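Local coordinates for sporozoite surface protein 2 (Plasmodium vivax, PDB 4HQO), which acts as a surface receptor for sporozoite gliding motility, this fragment carrying its adhesive domains, a metal-binding von Willebrand factor A domain and a thrombospondin type 1 domain, at residues Gly29-Pro34 with Ile160-Gly165; Ile166-Asn171 with Tyr187-Trp192; Phe65-Thr70 with Thr98-Thr103. The protein carries 4 engineered substitutions. All coordinates share one frame; numbering follows the deposited sequence.

Contact 1: residues Gly29-Pro34 with Ile160-Gly165. With MG (magnesium ion), chain E.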
loop_
_atom_site.group_PDB
_atom_site.type_symbol
_atom_site.label_atom_id
_atom_site.label_comp_id
_atom_site.label_asym_id
_atom_site.label_seq_id
_atom_site.Cartn_x
_atom_site.Cartn_y
_atom_site.Cartn_z
ATOM N N GLY A 29 -4.223 28.398 5.952
ATOM C CA GLY A 29 -5.042 29.462 6.502
ATOM C C GLY A 29 -6.483 29.465 6.033
ATOM O O GLY A 29 -7.374 29.793 6.806
ATOM N N SER A 30 -6.728 29.111 4.773
ATOM C CA SER A 30 -8.100 29.097 4.263
ATOM C C SER A 30 -8.992 28.048 4.946
ATOM O O SER A 30 -10.215 28.181 4.970
ATOM C CB SER A 30 -8.136 28.930 2.745
ATOM O OG SER A 30 -7.527 27.715 2.353
ATOM N N ILE A 31 -8.392 27.014 5.510
ATOM C CA ILE A 31 -9.180 26.040 6.259
ATOM C C ILE A 31 -9.868 26.731 7.441
ATOM O O ILE A 31 -11.086 26.643 7.610
ATOM C CB ILE A 31 -8.311 24.874 6.734
ATOM C CG1 ILE A 31 -7.712 24.165 5.522
ATOM C CG2 ILE A 31 -9.128 23.908 7.584
ATOM C CD1 ILE A 31 -8.754 23.710 4.514
ATOM N N GLY A 32 -9.092 27.453 8.237
ATOM C CA GLY A 32 -9.661 28.218 9.328
ATOM C C GLY A 32 -9.655 27.459 10.644
ATOM O O GLY A 32 -9.915 26.259 10.688
ATOM N N TYR A 33 -9.344 28.173 11.719
ATOM C CA TYR A 33 -9.343 27.592 13.047
ATOM C C TYR A 33 -10.698 27.003 13.465
ATOM O O TYR A 33 -10.745 25.864 13.919
ATOM C CB TYR A 33 -8.848 28.602 14.092
ATOM C CG TYR A 33 -8.863 28.042 15.498
ATOM C CD1 TYR A 33 -7.891 27.145 15.910
ATOM C CD2 TYR A 33 -9.858 28.400 16.405
ATOM C CE1 TYR A 33 -7.890 26.624 17.182
ATOM C CE2 TYR A 33 -9.871 27.880 17.693
ATOM C CZ TYR A 33 -8.884 26.989 18.069
ATOM O OH TYR A 33 -8.869 26.456 19.327
ATOM N N PRO A 34 -11.799 27.770 13.326
ATOM C CA PRO A 34 -13.059 27.176 13.781
ATOM C C PRO A 34 -13.382 25.877 13.054
ATOM O O PRO A 34 -13.867 24.943 13.687
ATOM C CB PRO A 34 -14.097 28.255 13.454
ATOM C CG PRO A 34 -13.330 29.525 13.433
ATOM C CD PRO A 34 -11.993 29.162 12.865
ATOM N N ILE A 160 -11.542 14.253 0.465
ATOM C CA ILE A 160 -12.506 14.647 1.496
ATOM C C ILE A 160 -12.507 16.166 1.620
ATOM O O ILE A 160 -11.473 16.777 1.886
ATOM C CB ILE A 160 -12.161 14.046 2.870
ATOM C CG1 ILE A 160 -11.996 12.531 2.764
ATOM C CG2 ILE A 160 -13.255 14.387 3.899
ATOM C CD1 ILE A 160 -13.219 11.836 2.280
ATOM N N GLY A 161 -13.658 16.778 1.406
ATOM C CA GLY A 161 -13.744 18.225 1.493
ATOM C C GLY A 161 -13.788 18.707 2.931
ATOM O O GLY A 161 -14.624 18.262 3.709
ATOM N N ILE A 162 -12.866 19.594 3.293
ATOM C CA ILE A 162 -12.893 20.256 4.596
ATOM C C ILE A 162 -12.687 21.749 4.397
ATOM O O ILE A 162 -12.288 22.187 3.320
ATOM C CB ILE A 162 -11.776 19.753 5.539
ATOM C CG1 ILE A 162 -10.403 19.898 4.873
ATOM C CG2 ILE A 162 -12.041 18.318 5.994
ATOM C CD1 ILE A 162 -9.226 19.829 5.857
ATOM N N GLY A 163 -12.945 22.532 5.437
ATOM C CA GLY A 163 -12.683 23.959 5.388
ATOM C C GLY A 163 -13.941 24.784 5.291
ATOM O O GLY A 163 -14.992 24.289 4.862
ATOM N N GLN A 164 -13.824 26.050 5.689
ATOM C CA GLN A 164 -14.951 26.975 5.721
ATOM C C GLN A 164 -15.443 27.363 4.327
ATOM O O GLN A 164 -16.622 27.677 4.150
ATOM C CB GLN A 164 -14.587 28.235 6.521
ATOM C CG GLN A 164 -13.444 29.048 5.923
ATOM C CD GLN A 164 -12.856 30.044 6.902
ATOM O OE1 GLN A 164 -13.465 30.364 7.923
ATOM N NE2 GLN A 164 -11.658 30.535 6.601
ATOM N N GLY A 165 -14.542 27.343 3.346
ATOM C CA GLY A 165 -14.881 27.738 1.988
ATOM C C GLY A 165 -14.347 26.773 0.945
ATOM O O GLY A 165 -13.277 26.987 0.369
HETATM MG MG MG E . -5.454 27.235 1.624
HETATM O O HOH W 1 -9.565 31.846 7.417
HETATM O O HOH W 2 -11.685 26.656 3.485
HETATM O O HOH W 3 -4.791 29.129 2.482
HETATM O O HOH W 4 -12.923 27.921 9.929
HETATM O O HOH W 5 -6.212 25.306 1.009
HETATM O O HOH W 6 -5.528 28.444 -0.124
#
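The carboxamide of Gln-164 turns one face to the turn at 31-32, where Ile-31 O lies 3.9 Å from CD of Gln-164 and Gly-32 CA lies 4.1 Å from its NE2. Ser-30 O is displaced from the amide plane to the same side, and the bond from Gln-164 NE2 to Ser-30 O is accordingly weak (3.2 Å, bent to 135°). At the nitrogen end of the amide, water 1 accepts from Gln-164 NE2 (2.6 Å) and donates on to Gly-29 O; at the oxygen end, water 4 donates to Ile-31 O and, weakly, to Gln-164 OE1. The backbone N of Gln-164 gives a weak bond to Ile-31 O, while water 2 ties Ser-30 O to Gly-165 N. CG of Gln-164 sits between its own N and carbonyl carbon (chi1 63°), and the side chain runs out extended across the turn. Deeper in, Ile-31 and Ile-162 meet through their CD1 methyls at 4.1 Å. Ser-30 OG binds magnesium at 2.2 Å and hydrogen-bonds Asp-134; with Ser-28 and Thr-103 it belongs to the metal ion-dependent adhesion site, the MIDAS of the von Willebrand factor A fold. Gly-32 is at the N-cap position of helix 33-49, whose Val-40 packs on both isoleucines; the Gln-164 loop leaves strand 156-161, with Ile-162 also resting on Met-132 of strand 126-133.

Contact 2: residues Ile166-Asn171 with Tyr187-Trp192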
loop_
_atom_site.group_PDB
_atom_site.type_symbol
_atom_site.label_atom_id
_atom_site.label_comp_id
_atom_site.label_asym_id
_atom_site.label_seq_id
_atom_site.Cartn_x
_atom_site.Cartn_y
_atom_site.Cartn_z
ATOM N N ILE A 166 -15.109 25.713 0.698
ATOM C CA ILE A 166 -14.686 24.636 -0.187
ATOM C C ILE A 166 -14.928 24.939 -1.669
ATOM O O ILE A 166 -16.008 25.388 -2.058
ATOM C CB ILE A 166 -15.386 23.310 0.187
ATOM C CG1 ILE A 166 -15.139 22.984 1.660
ATOM C CG2 ILE A 166 -14.890 22.168 -0.699
ATOM C CD1 ILE A 166 -15.850 21.729 2.142
ATOM N N ASN A 167 -13.900 24.702 -2.483
ATOM C CA ASN A 167 -14.041 24.723 -3.932
ATOM C C ASN A 167 -14.360 23.314 -4.423
ATOM O O ASN A 167 -13.451 22.516 -4.691
ATOM C CB ASN A 167 -12.759 25.249 -4.585
ATOM C CG ASN A 167 -12.903 25.465 -6.085
ATOM O OD1 ASN A 167 -13.649 24.759 -6.765
ATOM N ND2 ASN A 167 -12.180 26.445 -6.606
ATOM N N HIS A 168 -15.650 23.007 -4.534
ATOM C CA HIS A 168 -16.088 21.664 -4.908
ATOM C C HIS A 168 -15.732 21.330 -6.347
ATOM O O HIS A 168 -15.513 20.163 -6.680
ATOM C CB HIS A 168 -17.596 21.499 -4.696
ATOM C CG HIS A 168 -18.015 21.601 -3.263
ATOM N ND1 HIS A 168 -17.601 20.703 -2.305
ATOM C CD2 HIS A 168 -18.805 22.497 -2.625
ATOM C CE1 HIS A 168 -18.120 21.039 -1.136
ATOM N NE2 HIS A 168 -18.855 22.125 -1.303
ATOM N N GLN A 169 -15.680 22.353 -7.195
ATOM C CA GLN A 169 -15.314 22.155 -8.598
ATOM C C GLN A 169 -13.901 21.579 -8.705
ATOM O O GLN A 169 -13.683 20.587 -9.396
ATOM C CB GLN A 169 -15.444 23.464 -9.385
ATOM C CG GLN A 169 -15.093 23.366 -10.877
ATOM C CD GLN A 169 -13.594 23.475 -11.148
ATOM O OE1 GLN A 169 -12.875 24.204 -10.460
ATOM N NE2 GLN A 169 -13.118 22.736 -12.143
ATOM N N PHE A 170 -12.943 22.190 -8.014
ATOM C CA PHE A 170 -11.578 21.688 -8.068
ATOM C C PHE A 170 -11.431 20.332 -7.380
ATOM O O PHE A 170 -10.718 19.459 -7.876
ATOM C CB PHE A 170 -10.564 22.672 -7.472
ATOM C CG PHE A 170 -9.142 22.168 -7.547
ATOM C CD1 PHE A 170 -8.396 22.346 -8.702
ATOM C CD2 PHE A 170 -8.581 21.458 -6.488
ATOM C CE1 PHE A 170 -7.100 21.854 -8.793
ATOM C CE2 PHE A 170 -7.288 20.958 -6.577
ATOM C CZ PHE A 170 -6.548 21.170 -7.731
ATOM N N ASN A 171 -12.065 20.170 -6.219
ATOM C CA ASN A 171 -12.009 18.896 -5.505
ATOM C C ASN A 171 -12.517 17.746 -6.362
ATOM O O ASN A 171 -11.917 16.675 -6.377
ATOM C CB ASN A 171 -12.793 18.952 -4.190
ATOM C CG ASN A 171 -11.995 19.581 -3.055
ATOM O OD1 ASN A 171 -10.787 19.772 -3.162
ATOM N ND2 ASN A 171 -12.671 19.880 -1.951
ATOM N N TYR A 187 -15.148 11.365 -4.062
ATOM C CA TYR A 187 -15.223 12.618 -3.327
ATOM C C TYR A 187 -16.369 12.585 -2.328
ATOM O O TYR A 187 -17.490 12.181 -2.658
ATOM C CB TYR A 187 -15.416 13.785 -4.300
ATOM C CG TYR A 187 -15.499 15.159 -3.652
ATOM C CD1 TYR A 187 -14.573 15.557 -2.705
ATOM C CD2 TYR A 187 -16.489 16.061 -4.014
ATOM C CE1 TYR A 187 -14.632 16.808 -2.122
ATOM C CE2 TYR A 187 -16.558 17.321 -3.434
ATOM C CZ TYR A 187 -15.624 17.685 -2.490
ATOM O OH TYR A 187 -15.671 18.930 -1.909
ATOM N N SER A 188 -16.084 13.022 -1.107
ATOM C CA SER A 188 -17.110 13.173 -0.079
ATOM C C SER A 188 -16.897 14.500 0.640
ATOM O O SER A 188 -15.765 14.883 0.923
ATOM C CB SER A 188 -17.022 12.025 0.926
ATOM O OG SER A 188 -18.021 12.140 1.928
ATOM N N TYR A 189 -17.980 15.210 0.934
ATOM C CA TYR A 189 -17.861 16.454 1.687
ATOM C C TYR A 189 -18.893 16.587 2.810
ATOM O O TYR A 189 -19.262 17.693 3.198
ATOM C CB TYR A 189 -17.885 17.676 0.759
ATOM C CG TYR A 189 -19.189 17.910 0.039
ATOM C CD1 TYR A 189 -19.549 17.137 -1.057
ATOM C CD2 TYR A 189 -20.054 18.923 0.439
ATOM C CE1 TYR A 189 -20.742 17.356 -1.728
ATOM C CE2 TYR A 189 -21.247 19.152 -0.225
ATOM C CZ TYR A 189 -21.586 18.366 -1.308
ATOM O OH TYR A 189 -22.773 18.590 -1.973
ATOM N N ALA A 190 -19.342 15.452 3.335
ATOM C CA ALA A 190 -20.233 15.432 4.492
ATOM C C ALA A 190 -19.446 15.162 5.780
ATOM O O ALA A 190 -18.391 15.753 6.007
ATOM C CB ALA A 190 -21.325 14.408 4.298
ATOM N N ASP A 191 -19.947 14.268 6.622
ATOM C CA ASP A 191 -19.263 13.975 7.880
ATOM C C ASP A 191 -18.340 12.771 7.760
ATOM O O ASP A 191 -18.200 12.192 6.683
ATOM C CB ASP A 191 -20.268 13.788 9.017
ATOM C CG ASP A 191 -20.785 15.114 9.555
ATOM O OD1 ASP A 191 -20.064 16.129 9.415
ATOM O OD2 ASP A 191 -21.902 15.143 10.115
ATOM N N TRP A 192 -17.707 12.396 8.867
ATOM C CA TRP A 192 -16.764 11.283 8.854
ATOM C C TRP A 192 -17.424 9.956 8.493
ATOM O O TRP A 192 -16.771 9.074 7.946
ATOM C CB TRP A 192 -16.030 11.161 10.194
ATOM C CG TRP A 192 -16.888 10.692 11.330
ATOM C CD1 TRP A 192 -17.592 11.471 12.200
ATOM C CD2 TRP A 192 -17.129 9.333 11.724
ATOM N NE1 TRP A 192 -18.253 10.684 13.110
ATOM C CE2 TRP A 192 -17.986 9.370 12.839
ATOM C CE3 TRP A 192 -16.697 8.094 11.239
ATOM C CZ2 TRP A 192 -18.427 8.211 13.480
ATOM C CZ3 TRP A 192 -17.136 6.944 11.879
ATOM C CH2 TRP A 192 -17.992 7.012 12.987
#
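Two side chains of segment 166-171, His-168 and Asn-171, grip Tyr-187 OH. It shares a 2.7 Å hydrogen bond with His-168 ND1, which meets the phenol near the plane of both rings, the two rings standing rim to rim. The second bond comes from Asn-171 ND2, 3.1 Å from Tyr-187 OH and nearly straight at 168°, with the oxygen almost in the amide plane. CB of Asn-171 also presses obliquely on the ring, 3.5 Å from Tyr-187 CZ, and Ile-166 CG2 closes on the hydroxyl at the same distance from Tyr-187 OH. That methyl group of Ile-166 lies over one face of the imidazole as well, toward its rim. The adjoining edge of the imidazole, at CE1 beside ND1, points onto the face of the Tyr-189 ring in an edge-to-face pair, with His-168 CE1 3.3 Å from Tyr-189 CD2 and the planes at 52°. The three rings form an aromatic cluster where a parallel beta-alpha-beta crossover of the von Willebrand factor A domain, strand 156-161, helix 168-175 and strand 187-188, brings the start of its helix beside its last strand. CG of Tyr-187 is anti to the backbone N (chi1 -180°), which carries the ring from the strand across to that first helical turn. A second shell sets the helix end itself: Asn-167 N-caps it, its OD1 accepting from Phe-170 N at 2.9 Å. Asn-171 ND2 gives a further, weak bond to Thr-133 O, tying the amide to strand 126-133, on the other side of strand 156-161. Val-159 of strand 156-161 packs against both Asn-171 and Tyr-187, and Cys-177, in the loop that follows the helix, touches the tyrosine too.

Contact 3: residues Phe65-Thr70 with Thr98-Thr103. Engineered in segment 65-70: Ser-67 (natural residue Asn). With MG (magnesium ion), chain E.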
loop_
_atom_site.group_PDB
_atom_site.type_symbol
_atom_site.label_atom_id
_atom_site.label_comp_id
_atom_site.label_asym_id
_atom_site.label_seq_id
_atom_site.Cartn_x
_atom_site.Cartn_y
_atom_site.Cartn_z
ATOM N N PHE A 65 -0.034 19.672 5.300
ATOM C CA PHE A 65 0.486 20.670 4.369
ATOM C C PHE A 65 -0.163 22.046 4.508
ATOM O O PHE A 65 -1.361 22.176 4.739
ATOM C CB PHE A 65 0.447 20.175 2.920
ATOM C CG PHE A 65 -0.938 19.907 2.387
ATOM C CD1 PHE A 65 -1.547 18.669 2.577
ATOM C CD2 PHE A 65 -1.613 20.880 1.659
ATOM C CE1 PHE A 65 -2.817 18.412 2.065
ATOM C CE2 PHE A 65 -2.886 20.634 1.137
ATOM C CZ PHE A 65 -3.487 19.395 1.340
ATOM N N GLY A 66 0.667 23.070 4.388
ATOM C CA GLY A 66 0.238 24.442 4.540
ATOM C C GLY A 66 1.263 25.260 3.802
ATOM O O GLY A 66 1.524 24.978 2.638
ATOM N N SER A 67 1.853 26.252 4.469
ATOM C CA SER A 67 2.946 27.024 3.875
ATOM C C SER A 67 4.114 26.103 3.585
ATOM O O SER A 67 4.862 26.298 2.627
ATOM C CB SER A 67 3.409 28.143 4.821
ATOM O OG SER A 67 2.528 29.250 4.771
ATOM N N TYR A 68 4.271 25.107 4.449
ATOM C CA TYR A 68 5.336 24.124 4.334
ATOM C C TYR A 68 4.653 22.756 4.361
ATOM O O TYR A 68 3.426 22.687 4.359
ATOM C CB TYR A 68 6.293 24.287 5.519
ATOM C CG TYR A 68 7.707 23.839 5.242
ATOM C CD1 TYR A 68 8.401 24.308 4.125
ATOM C CD2 TYR A 68 8.359 22.961 6.105
ATOM C CE1 TYR A 68 9.702 23.908 3.877
ATOM C CE2 TYR A 68 9.660 22.544 5.864
ATOM C CZ TYR A 68 10.327 23.019 4.747
ATOM O OH TYR A 68 11.622 22.613 4.510
ATOM N N THR A 69 5.420 21.672 4.356
ATOM C CA THR A 69 4.832 20.352 4.602
ATOM C C THR A 69 5.496 19.727 5.813
ATOM O O THR A 69 6.680 19.966 6.088
ATOM C CB THR A 69 4.934 19.369 3.394
ATOM O OG1 THR A 69 6.305 19.062 3.117
ATOM C CG2 THR A 69 4.262 19.941 2.162
ATOM N N THR A 70 4.723 18.937 6.543
ATOM C CA THR A 70 5.246 18.277 7.726
ATOM C C THR A 70 4.826 16.825 7.715
ATOM O O THR A 70 3.637 16.504 7.776
ATOM C CB THR A 70 4.763 18.946 9.043
ATOM O OG1 THR A 70 4.939 20.369 8.956
ATOM C CG2 THR A 70 5.554 18.409 10.223
ATOM N N THR A 98 -2.652 25.551 14.895
ATOM C CA THR A 98 -3.682 26.436 14.332
ATOM C C THR A 98 -3.366 26.675 12.865
ATOM O O THR A 98 -2.228 27.017 12.519
ATOM C CB THR A 98 -3.836 27.802 15.086
ATOM O OG1 THR A 98 -2.625 28.545 15.009
ATOM C CG2 THR A 98 -4.168 27.588 16.541
ATOM N N PRO A 99 -4.361 26.459 11.989
ATOM C CA PRO A 99 -4.131 26.575 10.546
ATOM C C PRO A 99 -3.635 27.967 10.176
ATOM O O PRO A 99 -4.117 28.956 10.717
ATOM C CB PRO A 99 -5.520 26.319 9.950
ATOM C CG PRO A 99 -6.203 25.442 10.963
ATOM C CD PRO A 99 -5.709 25.946 12.299
ATOM N N TYR A 100 -2.660 28.032 9.278
ATOM C CA TYR A 100 -2.153 29.304 8.791
ATOM C C TYR A 100 -1.462 29.063 7.454
ATOM O O TYR A 100 -1.077 27.937 7.134
ATOM C CB TYR A 100 -1.141 29.905 9.781
ATOM C CG TYR A 100 0.208 29.201 9.733
ATOM C CD1 TYR A 100 0.434 28.031 10.467
ATOM C CD2 TYR A 100 1.253 29.698 8.942
ATOM C CE1 TYR A 100 1.671 27.371 10.420
ATOM C CE2 TYR A 100 2.482 29.048 8.878
ATOM C CZ TYR A 100 2.684 27.886 9.623
ATOM O OH TYR A 100 3.903 27.244 9.573
ATOM N N GLY A 101 -1.296 30.127 6.681
ATOM C CA GLY A 101 -0.427 30.081 5.528
ATOM C C GLY A 101 -1.070 29.618 4.245
ATOM O O GLY A 101 -2.288 29.479 4.139
ATOM N N THR A 102 -0.227 29.389 3.251
ATOM C CA THR A 102 -0.681 28.976 1.938
ATOM C C THR A 102 -0.852 27.445 1.908
ATOM O O THR A 102 -0.917 26.815 2.961
ATOM C CB THR A 102 0.272 29.506 0.852
ATOM O OG1 THR A 102 1.615 29.147 1.193
ATOM C CG2 THR A 102 0.186 31.063 0.777
ATOM N N THR A 103 -0.941 26.855 0.719
ATOM C CA THR A 103 -1.406 25.472 0.579
ATOM C C THR A 103 -0.502 24.629 -0.326
ATOM O O THR A 103 -0.742 24.524 -1.529
ATOM C CB THR A 103 -2.839 25.453 0.017
ATOM O OG1 THR A 103 -3.626 26.446 0.688
ATOM C CG2 THR A 103 -3.478 24.076 0.194
HETATM MG MG MG E . -5.454 27.235 1.624
HETATM O O HOH W 7 3.776 27.398 0.440
HETATM O O HOH W 8 1.009 26.274 7.450
HETATM O O HOH W 3 -4.791 29.129 2.482
HETATM O O HOH W 5 -6.212 25.306 1.009
HETATM O O HOH W 6 -5.528 28.444 -0.124
#
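Ser-67 OG takes a hydrogen bond from Thr-102 N at 3.1 Å, with an N-H...O angle of 149°; the serine is an engineered replacement for a natural asparagine. Its hydroxyl also nestles against the backbone beside that bond, 3.2 Å from Gly-101 CA. Gly-101, at a positive phi (88°), has no side chain, and its bare CA faces the hydroxyl. Two waters bridge the segments in addition. Water 8 accepts from Ser-67 N and donates to Tyr-100 O (2.7 Å), lying over the centre of one face of the Tyr-100 ring. Water 7 donates to Ser-67 O, 2.7 Å away, and also hydrogen-bonds Thr-102 OG1. These bonds lash the turn after strand 58-65 to the loop between helices 83-96 and 105-117, which supplies the threonine of the metal ion-dependent adhesion site (MIDAS) in the von Willebrand factor A fold. Thr-103 divides its branches between two tasks: CG2, anti to the backbone N, approaches the edge of the Phe-65 ring, 3.6 Å from CE2, while OG1, anti to the carbonyl carbon (chi1 -44°), binds magnesium at 2.2 Å. The rest of the coordination comes from Ser-28, Ser-30 and three waters; of these, water 3 donates back to Gly-101 O, a second-shell link from loop to metal. Thr-103 N is hydrogen-bonded to Asn-138, and Phe-65 also touches Leu-24 and Asp-26 of strand 19-26 and Met-105 and Ala-108 of helix 105-117.

From the N terminus, contact 1 opens after strand 19-26, at residues 29-34. Contact 3 then opens at 65-70 and closes at 98-103, nested within the long loop that contact 1 closes at 160-165. Contact 2 follows in series, a short closure of 166-171 on 187-192. Contacts 1 and 3 share the magnesium ion and waters 3, 5 and 6, and touch where Gly-29 N meets Gly-101 O. Contacts 1 and 2 join through neighbouring parallel strands, with Gly-161 N close to Ser-188 O. Contacts 2 and 3 do not touch. Contacts 1 and 3 join loops at the magnesium end of the central sheet; contact 2 ties a helix start to edge strand 187-188.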